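Local atomic coordinates of EST1E (Clostridium proteoclasticum, PDB entry 2WTM), a protein that hydrolyses feruloyl and probably other esters, acting as a promiscuous ferulic acid esterase from a rumen bacterium. Residues A[42-47]-A[105-110]; A[51-54]-A[58-61]; A[101-106]-A[246-251]; A[194-199]-A[206-211]; A[224-227]-A[232-235]. All coordinates share one frame; numbering follows the deposited sequence. Where two conformers were deposited one is given.

In the fold
The five contacts illustrate how an alpha/beta-hydrolase fold ties its helices to a largely parallel central sheet. Contacts 1, 2 and 4 are buried, contact 3 is partly buried and contact 5 lies at the surface. Helix 43-54 serves contacts 1 and 2, which touch through Arg61; strand 99-107 serves contacts 1 and 3, and helix 234-249 serves contacts 3 and 5. A T-shaped imidazole pair beside the probable nucleophile marks contact 1, while contacts 2 and 4 each join a helix to the sheet through one side-chain hydrogen bond. Contact 3 is mainly van der Waals, and contact 5 is a polar loop clasped by one carboxylate and hydrogen-bonded to contact 4.

Contact 1 of 5, residues A[42-47]-A[105-110]; sequences ERHIVA and AGHSQG. With PO4 (phosphate ion), chain E.
Two first torsions bring the rings of His44 and His107 together. In His44, CG is tucked between the backbone N and the carbonyl carbon (chi1 55°), a choice seldom made within a helix; in His107, CG stands opposite the backbone N (chi1 -176°), and the side chain sets out toward helix 43-54. The imidazoles meet as a T-shaped pair, centroids 4.3 Å apart and planes at 58°, with the CD2-NE2 edge of His44 directed at one face of His107. His44 CD2 reaches to 3.6 Å from His107 CG, displaced toward the rim of that ring, while His44 NE2 lies 3.3 Å from His107 ND1. Ile45 widens the packing with its CD1 tip, 4.1 Å from His107 CB. The far nitrogen of His107, NE2, is hydrogen-bonded to the carbonyl of His228, which fixes the rotation of the ring that His44 covers. Just beyond, a phosphate ion, probably from the crystallisation liquor, sits against Ser108 and accepts a hydrogen bond from Gln109 N to its O4 (2.9 Å). Phe36 N and His228 NE2 hold the same ion. Ser108 has a positive phi in the sharp turn from strand 99-107 into helix 109-120. With Gly106 and Gly110 around Ser108, this is consistent with the nucleophile elbow (GxSxG) of the alpha/beta hydrolases, the phosphate probably occupying the active site.

Contact 2 of 5, residues A[51-54]-A[58-61]; sequences TLNE and ATLR
Asn53 and Thr59 meet through a single side-chain hydrogen bond, from Asn53 ND2 to Thr59 OG1 at 3.1 Å. The N-H...O angle of 156° is fairly straight, and the hydroxyl oxygen lies close to the amide plane, so the bond uses an N-H direction well. The two side chains cross at about a right angle. Thr59 also offers its methyl: with OG1 placed between the backbone N and the carbonyl carbon (chi1 54°), CG2 swings beside the backbone N and fits against Leu52, 3.6 Å from Leu52 CB and 3.9 Å from Leu52 CD1. The same methyl passes 3.5 Å from Asn53 ND2, so one threonine presents a polar branch to one helix residue and an apolar branch to its neighbour. Together these contacts clamp the last turn of helix 43-54 onto the start of strand 58-62, the returning half of a beta-alpha-beta crossover. Its first strand, 27-33, lies beside 58-62 in the sheet and parallel to it, as the backbone bonds of Ala58 with Pro28 and Cys30 reflect. In the next shell the amide of Asn53 is fixed by two further bonds: ND2 also donates to Val57 O, in the short link between helix and strand, and OD1 accepts from Gln49 NE2, one helical turn back. Leu52 is backed by Val241 and Met245 of helix 234-249. Farther along the strand, Arg61 forms a salt bridge with Asp18.

Contact 3 of 5, residues A[101-106]-A[246-251]; sequences DIYMAG and LEQIAK
Tyr103 reaches from strand 99-107 to the last turn of helix 234-249, touching Gln248 and Ile249 with the outer half of its ring. CB sets out toward the helix, and CG stands opposite the carbonyl carbon (chi1 -64°). Of the two outer ring carbons, CE1 comes to 3.9 Å from Gln248 CB and CE2 to 4.2 Å from Ile249 CG2. CZ follows, 4.1 Å from the same Ile249 methyl, and the phenol oxygen OH ends in the notch between the two residues, 3.6 Å from Gln248 CB and equally far from Ile249 CG2. Tyr103 OH also lies 3.6 Å from Gln248 O, not bonded to it. Beyond CB the Gln248 side chain takes little part, since it bends at chi2 (-46°) and its amide NE2 donates to Phe244 O one turn earlier. The polar business of the tip falls to Lys126, whose NZ is hydrogen-bonded both to Tyr103 OH and to Gln248 O; the lysine thus bridges the ring and the helix end. Tyr103 stands on a strand lying between 27-33 and 125-131, its side chain touching Cys30 of one and Ala127 of the other, while the C-terminal helix 234-249 packs across its tip.

Contact 4 of 5, residues A[194-199]-A[206-211]; sequences IVHGDQ and EASVAF
Ser208, Ile194 and His196 carry this contact between the strand and the helix of a beta-alpha-beta unit: strand 192-197, helix 205-214 and the edge strand 218-223, which runs parallel to the first. Ser208 has the most surface buried by the contact. Its OG stands opposite its own carbonyl carbon (chi1 -79°), and from the inner side of the helix it reaches His196 ND1 at 2.7 Å. This hydrogen bond, in which either atom could be the donor, is made at the edge of the imidazole, near the ring plane. The other ring nitrogen, His196 NE2, is bonded to Val203 O in the connection between strand and helix, so the ring is gripped at both nitrogens and its rotation is fixed. His196 also touches the probable Ser-His-Asp triad, which makes it a plausible second-shell residue of the active site. Two positions earlier on the same face of the strand, Ile194 closes the apolar side of the serine, backed by Leu220 of the neighbouring strand and by Pro133, which Ser208 touches as well. Here the branch that matters is CG2: it lies 3.6 Å from Ser208 OG and 3.9 Å from Ser208 CB.

Contact 5 of 5, residues A[224-227]-A[232-235]; sequences PGDT and HHLE
Asp226 OD1 is gripped by two backbone amides, one across the contact from His232 N at 2.9 Å and one from the following residue, Thr227 N, at 2.7 Å. The two donors arrive from opposite faces of the carboxylate. His232 N comes on the syn side along a nearly straight bond (164°). The second oxygen, OD2, takes His233 N at 2.8 Å from above the carboxylate plane, so three N-H groups from both sides of the loop pin this buried carboxylate. His233 is the N-cap of helix 234-249, and the carboxylate therefore sits close to a helix start, where the helix dipole probably adds to its hold. The loop closed in this way links the last strand, 218-223, to the C-terminal helix; in alpha/beta hydrolases it carries the catalytic histidine, probably His228 here, directly after Thr227. Alongside Asp226, the His232 ring lies almost parallel to the carboxylate, planes 10° apart, and its ND1 makes a weak bond to Gly225 O (3.1 Å) at the ring edge. Thr227 CG2 touches His232 CE1 at 3.7 Å, while Thr227 OG1 accepts from Asp231 N. The ring of His233 is held within its own segment: ND1 donates to Glu235 OE2 at 2.7 Å, practically straight at 177° and in the ring plane. Gly225 N, for its part, is hydrogen-bonded to Asp198 OD1.

Contact 1 of 5, residues A[42-47]-A[105-110]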
# COMPACT_ATOMS: atom_id res chain seq x y z
N GLU A 42 -0.19 16.24 20.02
CA GLU A 42 -1.46 16.10 20.70
C GLU A 42 -1.34 15.63 22.15
O GLU A 42 -0.49 14.82 22.47
CB GLU A 42 -2.39 15.14 19.94
CG GLU A 42 -2.90 15.69 18.58
CD GLU A 42 -3.84 14.73 17.91
OE1 GLU A 42 -5.06 14.77 18.29
OE2 GLU A 42 -3.34 13.81 17.26
N ARG A 43 -2.21 16.13 23.02
CA ARG A 43 -2.17 15.77 24.42
C ARG A 43 -1.97 14.30 24.72
O ARG A 43 -1.14 13.93 25.55
CB ARG A 43 -3.50 16.22 25.07
CG ARG A 43 -3.78 15.78 26.52
CD ARG A 43 -5.21 16.32 26.92
NE ARG A 43 -5.85 15.63 28.04
CZ ARG A 43 -6.64 14.56 27.93
NH1 ARG A 43 -6.88 13.95 26.76
NH2 ARG A 43 -7.17 14.07 29.03
N HIS A 44 -2.78 13.44 24.10
CA HIS A 44 -2.72 12.02 24.42
C HIS A 44 -1.42 11.38 23.94
O HIS A 44 -0.92 10.42 24.56
CB HIS A 44 -3.99 11.31 23.92
CG HIS A 44 -4.25 11.50 22.46
ND1 HIS A 44 -4.73 12.68 21.95
CD2 HIS A 44 -4.08 10.66 21.40
CE1 HIS A 44 -4.85 12.56 20.63
NE2 HIS A 44 -4.44 11.36 20.28
N ILE A 45 -0.90 11.88 22.81
CA ILE A 45 0.37 11.42 22.24
C ILE A 45 1.55 11.75 23.16
O ILE A 45 2.39 10.90 23.48
CB ILE A 45 0.63 11.95 20.82
CG1 ILE A 45 -0.51 11.57 19.87
CG2 ILE A 45 2.02 11.56 20.32
CD1 ILE A 45 -0.62 10.06 19.65
N VAL A 46 1.59 13.03 23.56
CA VAL A 46 2.62 13.49 24.46
C VAL A 46 2.58 12.80 25.80
O VAL A 46 3.62 12.50 26.37
CB VAL A 46 2.54 15.04 24.58
CG1 VAL A 46 3.47 15.52 25.71
CG2 VAL A 46 2.91 15.67 23.22
N ALA A 47 1.38 12.54 26.33
CA ALA A 47 1.23 11.80 27.59
C ALA A 47 1.82 10.42 27.53
O ALA A 47 2.58 10.00 28.40
CB ALA A 47 -0.22 11.80 28.03
N ALA A 105 3.63 2.02 19.00
CA ALA A 105 2.34 2.47 19.64
C ALA A 105 1.70 3.49 18.69
O ALA A 105 2.37 4.15 17.92
CB ALA A 105 2.59 3.13 21.05
N GLY A 106 0.37 3.57 18.71
CA GLY A 106 -0.35 4.50 17.85
C GLY A 106 -1.76 4.69 18.27
O GLY A 106 -2.30 3.75 18.81
N HIS A 107 -2.34 5.86 17.99
CA HIS A 107 -3.73 6.12 18.31
C HIS A 107 -4.63 6.14 17.08
O HIS A 107 -4.32 6.81 16.07
CB HIS A 107 -3.79 7.45 19.06
CG HIS A 107 -5.16 7.81 19.56
ND1 HIS A 107 -5.96 8.73 18.91
CD2 HIS A 107 -5.88 7.32 20.58
CE1 HIS A 107 -7.11 8.81 19.56
NE2 HIS A 107 -7.09 7.97 20.57
N SER A 108 -5.77 5.42 17.20
CA SER A 108 -6.87 5.48 16.24
C SER A 108 -6.39 5.06 14.84
O SER A 108 -5.97 3.95 14.71
CB SER A 108 -7.62 6.82 16.29
OG SER A 108 -8.86 6.67 15.60
N GLN A 109 -6.44 5.92 13.82
CA GLN A 109 -5.79 5.53 12.54
C GLN A 109 -4.34 5.15 12.69
O GLN A 109 -3.82 4.27 12.02
CB GLN A 109 -5.94 6.57 11.45
CG GLN A 109 -5.35 6.14 10.13
CD GLN A 109 -5.76 7.12 9.01
OE1 GLN A 109 -6.95 7.01 8.59
NE2 GLN A 109 -4.90 7.93 8.48
N GLY A 110 -3.62 5.76 13.64
CA GLY A 110 -2.25 5.38 13.96
C GLY A 110 -2.14 4.04 14.63
O GLY A 110 -1.16 3.34 14.48
P PO4 E . -8.47 9.62 14.44
O1 PO4 E . -7.63 10.40 15.45
O2 PO4 E . -9.08 10.75 13.64
O3 PO4 E . -9.65 8.95 15.13
O4 PO4 E . -7.69 8.56 13.61

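Contact 2 of 5, residues A[51-54]-A[58-61]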
# COMPACT_ATOMS: atom_id res chain seq x y z
N THR A 51 5.37 9.27 29.52
CA THR A 51 5.38 8.04 30.27
C THR A 51 6.47 7.06 29.86
O THR A 51 7.16 6.48 30.68
CB THR A 51 4.00 7.35 30.16
OG1 THR A 51 3.00 8.20 30.72
CG2 THR A 51 4.01 6.03 30.84
N LEU A 52 6.62 6.83 28.55
CA LEU A 52 7.65 5.95 28.07
C LEU A 52 9.03 6.43 28.45
O LEU A 52 9.85 5.65 28.89
CB LEU A 52 7.46 5.67 26.56
CG LEU A 52 6.18 4.92 26.25
CD1 LEU A 52 5.89 5.04 24.80
CD2 LEU A 52 6.36 3.50 26.63
N ASN A 53 9.31 7.71 28.22
CA ASN A 53 10.61 8.25 28.56
C ASN A 53 10.90 8.08 30.07
O ASN A 53 12.00 7.80 30.44
CB ASN A 53 10.70 9.76 28.23
CG ASN A 53 10.47 10.13 26.75
OD1 ASN A 53 10.09 11.26 26.50
ND2 ASN A 53 10.74 9.23 25.81
N GLU A 54 9.88 8.23 30.87
CA GLU A 54 10.02 8.10 32.32
C GLU A 54 10.46 6.71 32.78
O GLU A 54 11.20 6.58 33.77
CB GLU A 54 8.72 8.52 32.89
CG GLU A 54 8.66 8.59 34.30
CD GLU A 54 7.43 9.27 34.67
OE1 GLU A 54 6.47 8.53 35.01
OE2 GLU A 54 7.44 10.52 34.54
N ALA A 58 13.22 5.48 24.99
CA ALA A 58 13.27 6.61 24.06
C ALA A 58 12.02 6.50 23.16
O ALA A 58 11.44 5.44 23.00
CB ALA A 58 14.47 6.53 23.25
N THR A 59 11.63 7.64 22.60
CA THR A 59 10.43 7.66 21.75
C THR A 59 10.73 8.40 20.48
O THR A 59 11.50 9.38 20.45
CB THR A 59 9.26 8.31 22.47
OG1 THR A 59 9.63 9.64 22.97
CG2 THR A 59 8.77 7.38 23.62
N LEU A 60 10.07 7.95 19.40
CA LEU A 60 10.19 8.63 18.12
C LEU A 60 8.78 8.81 17.67
O LEU A 60 8.11 7.87 17.19
CB LEU A 60 11.05 7.84 17.12
CG LEU A 60 11.40 8.41 15.73
CD1 LEU A 60 12.15 9.74 15.90
CD2 LEU A 60 12.21 7.42 15.01
N ARG A 61 8.27 10.03 17.88
CA ARG A 61 7.00 10.45 17.40
C ARG A 61 7.15 10.93 15.97
O ARG A 61 7.97 11.81 15.70
CB ARG A 61 6.38 11.55 18.27
CG ARG A 61 6.02 11.19 19.72
CD ARG A 61 5.69 12.41 20.53
NE ARG A 61 6.89 13.21 20.77
CZ ARG A 61 6.87 14.51 21.01
NH1 ARG A 61 5.74 15.14 20.93
NH2 ARG A 61 7.98 15.18 21.35

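Contact 3 of 5, residues A[101-106]-A[246-251]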
# COMPACT_ATOMS: atom_id res chain seq x y z
N ASP A 101 15.91 -2.66 21.65
CA ASP A 101 14.70 -3.18 21.02
C ASP A 101 13.80 -2.01 20.53
O ASP A 101 13.76 -0.93 21.12
CB ASP A 101 13.92 -4.01 21.99
CG ASP A 101 14.72 -5.16 22.58
OD1 ASP A 101 15.16 -6.03 21.78
OD2 ASP A 101 14.87 -5.20 23.83
N ILE A 102 12.98 -2.29 19.48
CA ILE A 102 12.06 -1.27 18.96
C ILE A 102 10.62 -1.72 19.23
O ILE A 102 10.33 -2.92 19.08
CB ILE A 102 12.27 -1.05 17.45
CG1 ILE A 102 13.76 -0.66 17.21
CG2 ILE A 102 11.29 -0.03 16.86
CD1 ILE A 102 14.13 -0.55 15.77
N TYR A 103 9.78 -0.79 19.67
CA TYR A 103 8.39 -1.05 19.93
C TYR A 103 7.54 -0.12 19.08
O TYR A 103 8.04 0.83 18.56
CB TYR A 103 8.09 -0.77 21.39
CG TYR A 103 8.81 -1.69 22.35
CD1 TYR A 103 8.19 -2.82 22.84
CD2 TYR A 103 10.09 -1.40 22.82
CE1 TYR A 103 8.83 -3.67 23.75
CE2 TYR A 103 10.73 -2.26 23.75
CZ TYR A 103 10.09 -3.37 24.18
OH TYR A 103 10.66 -4.27 25.12
N MET A 104 6.24 -0.39 18.96
CA MET A 104 5.34 0.52 18.29
C MET A 104 4.11 0.79 19.13
O MET A 104 3.54 -0.08 19.77
CB MET A 104 4.87 -0.00 16.95
CG MET A 104 5.91 -0.03 15.88
SD MET A 104 5.18 -0.75 14.33
CE MET A 104 6.49 -0.49 13.22
N ALA A 105 3.63 2.02 19.00
CA ALA A 105 2.34 2.47 19.64
C ALA A 105 1.70 3.49 18.69
O ALA A 105 2.37 4.15 17.92
CB ALA A 105 2.59 3.13 21.05
N GLY A 106 0.37 3.57 18.71
CA GLY A 106 -0.35 4.50 17.85
C GLY A 106 -1.76 4.69 18.27
O GLY A 106 -2.30 3.75 18.81
N LEU A 246 6.79 -1.79 31.29
CA LEU A 246 7.73 -2.28 32.34
C LEU A 246 7.86 -3.76 32.28
O LEU A 246 8.99 -4.27 32.42
CB LEU A 246 7.29 -1.83 33.73
CG LEU A 246 7.62 -0.42 34.05
CD1 LEU A 246 6.94 -0.02 35.33
CD2 LEU A 246 9.09 -0.16 34.09
N GLU A 247 6.75 -4.50 32.08
CA GLU A 247 6.82 -5.94 31.89
C GLU A 247 7.66 -6.34 30.68
O GLU A 247 8.37 -7.33 30.72
CB GLU A 247 5.43 -6.57 31.80
CG GLU A 247 5.37 -8.08 31.44
CD GLU A 247 3.99 -8.71 31.63
OE1 GLU A 247 3.12 -8.09 32.27
OE2 GLU A 247 3.79 -9.86 31.15
N GLN A 248 7.58 -5.59 29.56
CA GLN A 248 8.34 -5.97 28.40
C GLN A 248 9.81 -5.71 28.51
O GLN A 248 10.62 -6.45 27.96
CB GLN A 248 7.82 -5.28 27.10
CG GLN A 248 6.37 -5.41 26.78
CD GLN A 248 5.88 -6.80 26.94
OE1 GLN A 248 6.44 -7.71 26.37
NE2 GLN A 248 4.78 -6.98 27.71
N ILE A 249 10.18 -4.58 29.10
CA ILE A 249 11.55 -4.14 29.08
C ILE A 249 12.34 -4.69 30.28
O ILE A 249 13.56 -4.60 30.27
CB ILE A 249 11.74 -2.60 29.07
CG1 ILE A 249 11.28 -1.92 30.37
CG2 ILE A 249 10.96 -1.99 27.90
CD1 ILE A 249 11.52 -0.43 30.41
N ALA A 250 11.65 -5.25 31.25
CA ALA A 250 12.36 -5.68 32.49
C ALA A 250 13.34 -6.80 32.14
O ALA A 250 13.03 -7.69 31.33
CB ALA A 250 11.40 -6.07 33.59
N LYS A 251 14.54 -6.74 32.73
CA LYS A 251 15.65 -7.60 32.32
C LYS A 251 16.22 -8.32 33.50
O LYS A 251 15.93 -7.99 34.65
CB LYS A 251 16.73 -6.77 31.62
OXT LYS A 251 17.00 -9.27 33.33

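Contact 4 of 5, residues A[194-199]-A[206-211]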
# COMPACT_ATOMS: atom_id res chain seq x y z
N ILE A 194 -3.94 -3.49 23.83
CA ILE A 194 -4.96 -2.57 23.28
C ILE A 194 -5.61 -1.85 24.41
O ILE A 194 -6.00 -2.48 25.41
CB ILE A 194 -6.03 -3.27 22.41
CG1 ILE A 194 -5.36 -3.85 21.18
CG2 ILE A 194 -7.08 -2.27 22.02
CD1 ILE A 194 -6.35 -4.66 20.35
N VAL A 195 -5.70 -0.53 24.28
CA VAL A 195 -6.46 0.32 25.24
C VAL A 195 -7.63 0.94 24.51
O VAL A 195 -7.49 1.29 23.31
CB VAL A 195 -5.53 1.43 25.80
CG1 VAL A 195 -6.30 2.21 26.89
CG2 VAL A 195 -4.28 0.83 26.32
N HIS A 196 -8.82 1.04 25.13
CA HIS A 196 -9.95 1.63 24.48
C HIS A 196 -10.99 2.04 25.50
O HIS A 196 -11.23 1.27 26.44
CB HIS A 196 -10.56 0.57 23.52
CG HIS A 196 -11.28 1.11 22.32
ND1 HIS A 196 -10.99 0.71 21.03
CD2 HIS A 196 -12.27 2.01 22.21
CE1 HIS A 196 -11.77 1.34 20.19
NE2 HIS A 196 -12.55 2.15 20.87
N GLY A 197 -11.51 3.25 25.33
CA GLY A 197 -12.59 3.83 26.18
C GLY A 197 -13.91 3.25 25.76
O GLY A 197 -14.25 3.28 24.58
N ASP A 198 -14.71 2.82 26.72
CA ASP A 198 -15.99 2.18 26.37
C ASP A 198 -17.12 3.16 25.98
O ASP A 198 -18.20 2.69 25.62
CB ASP A 198 -16.43 1.15 27.42
CG ASP A 198 -16.82 1.75 28.74
OD1 ASP A 198 -17.12 2.95 28.84
OD2 ASP A 198 -16.74 0.94 29.68
N GLN A 199 -16.90 4.45 26.02
CA GLN A 199 -17.79 5.42 25.46
C GLN A 199 -17.15 6.15 24.26
O GLN A 199 -17.39 7.33 24.04
CB GLN A 199 -18.21 6.40 26.55
CG GLN A 199 -19.07 5.75 27.63
CD GLN A 199 -20.49 5.41 27.15
OE1 GLN A 199 -20.94 5.93 26.12
NE2 GLN A 199 -21.20 4.58 27.89
N GLU A 206 -16.23 -2.37 20.78
CA GLU A 206 -16.40 -3.80 20.66
C GLU A 206 -15.48 -4.38 19.59
O GLU A 206 -15.12 -5.57 19.64
CB GLU A 206 -17.88 -4.16 20.38
CG GLU A 206 -18.16 -5.68 20.25
CD GLU A 206 -17.82 -6.47 21.52
OE1 GLU A 206 -17.71 -5.84 22.59
OE2 GLU A 206 -17.68 -7.72 21.45
N ALA A 207 -15.07 -3.57 18.62
CA ALA A 207 -14.10 -4.10 17.66
C ALA A 207 -12.77 -4.40 18.32
O ALA A 207 -12.09 -5.38 18.02
CB ALA A 207 -13.95 -3.17 16.47
N SER A 208 -12.38 -3.58 19.28
CA SER A 208 -11.17 -3.86 20.03
C SER A 208 -11.29 -5.07 20.94
O SER A 208 -10.33 -5.79 21.15
CB SER A 208 -10.76 -2.67 20.88
OG SER A 208 -10.11 -1.66 20.11
N VAL A 209 -12.46 -5.26 21.55
CA VAL A 209 -12.73 -6.53 22.22
C VAL A 209 -12.49 -7.70 21.28
O VAL A 209 -11.79 -8.64 21.63
CB VAL A 209 -14.17 -6.59 22.82
CG1 VAL A 209 -14.43 -7.93 23.49
CG2 VAL A 209 -14.40 -5.41 23.78
N ALA A 210 -13.06 -7.64 20.05
CA ALA A 210 -12.91 -8.73 19.10
C ALA A 210 -11.46 -8.94 18.68
O ALA A 210 -10.92 -10.08 18.71
CB ALA A 210 -13.78 -8.44 17.89
N PHE A 211 -10.78 -7.86 18.25
CA PHE A 211 -9.39 -8.01 17.85
C PHE A 211 -8.50 -8.52 19.00
O PHE A 211 -7.61 -9.33 18.79
CB PHE A 211 -8.80 -6.74 17.17
CG PHE A 211 -9.32 -6.53 15.78
CD1 PHE A 211 -9.01 -7.43 14.79
CD2 PHE A 211 -10.11 -5.43 15.49
CE1 PHE A 211 -9.51 -7.21 13.46
CE2 PHE A 211 -10.63 -5.22 14.20
CZ PHE A 211 -10.33 -6.11 13.20

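Contact 5 of 5, residues A[224-227]-A[232-235]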
# COMPACT_ATOMS: atom_id res chain seq x y z
N PRO A 224 -13.15 2.73 31.58
CA PRO A 224 -14.60 2.90 31.73
C PRO A 224 -15.07 4.33 31.57
O PRO A 224 -14.50 5.23 32.18
CB PRO A 224 -14.86 2.36 33.14
CG PRO A 224 -13.72 1.60 33.48
CD PRO A 224 -12.53 2.24 32.80
N GLY A 225 -16.10 4.50 30.73
CA GLY A 225 -16.74 5.75 30.55
C GLY A 225 -16.06 6.75 29.67
O GLY A 225 -16.60 7.83 29.40
N ASP A 226 -14.89 6.37 29.14
CA ASP A 226 -14.03 7.35 28.50
C ASP A 226 -14.18 7.43 26.97
O ASP A 226 -14.74 6.52 26.34
CB ASP A 226 -12.60 7.14 28.89
CG ASP A 226 -11.85 8.45 29.04
OD1 ASP A 226 -12.36 9.52 28.62
OD2 ASP A 226 -10.73 8.37 29.54
N THR A 227 -13.70 8.55 26.45
CA THR A 227 -13.92 8.99 25.10
C THR A 227 -12.75 8.52 24.19
O THR A 227 -11.79 7.86 24.60
CB THR A 227 -14.06 10.51 25.08
OG1 THR A 227 -12.82 11.12 25.45
CG2 THR A 227 -15.13 10.96 26.12
N HIS A 232 -11.60 11.93 29.97
CA HIS A 232 -11.82 11.78 31.42
C HIS A 232 -10.72 11.11 32.21
O HIS A 232 -10.49 11.44 33.40
CB HIS A 232 -13.10 10.98 31.71
CG HIS A 232 -14.28 11.38 30.88
ND1 HIS A 232 -15.18 10.45 30.40
CD2 HIS A 232 -14.71 12.58 30.44
CE1 HIS A 232 -16.11 11.07 29.69
NE2 HIS A 232 -15.84 12.36 29.69
N HIS A 233 -10.05 10.13 31.60
CA HIS A 233 -9.12 9.29 32.35
C HIS A 233 -7.86 8.92 31.61
O HIS A 233 -7.44 7.75 31.63
CB HIS A 233 -9.83 8.05 32.80
CG HIS A 233 -10.75 8.32 33.92
ND1 HIS A 233 -10.28 8.73 35.16
CD2 HIS A 233 -12.10 8.31 33.99
CE1 HIS A 233 -11.33 8.93 35.96
NE2 HIS A 233 -12.44 8.68 35.27
N LEU A 234 -7.22 9.95 31.05
CA LEU A 234 -5.95 9.79 30.36
C LEU A 234 -4.91 9.13 31.25
O LEU A 234 -4.10 8.30 30.82
CB LEU A 234 -5.44 11.12 29.84
CG LEU A 234 -4.10 11.15 29.10
CD1 LEU A 234 -4.09 10.13 27.91
CD2 LEU A 234 -3.81 12.54 28.64
N GLU A 235 -4.95 9.42 32.55
CA GLU A 235 -4.06 8.70 33.48
C GLU A 235 -4.19 7.19 33.56
O GLU A 235 -3.25 6.49 33.90
CB GLU A 235 -4.16 9.30 34.89
CG GLU A 235 -5.37 8.96 35.70
CD GLU A 235 -6.69 9.61 35.28
OE1 GLU A 235 -6.71 10.60 34.48
OE2 GLU A 235 -7.73 9.15 35.78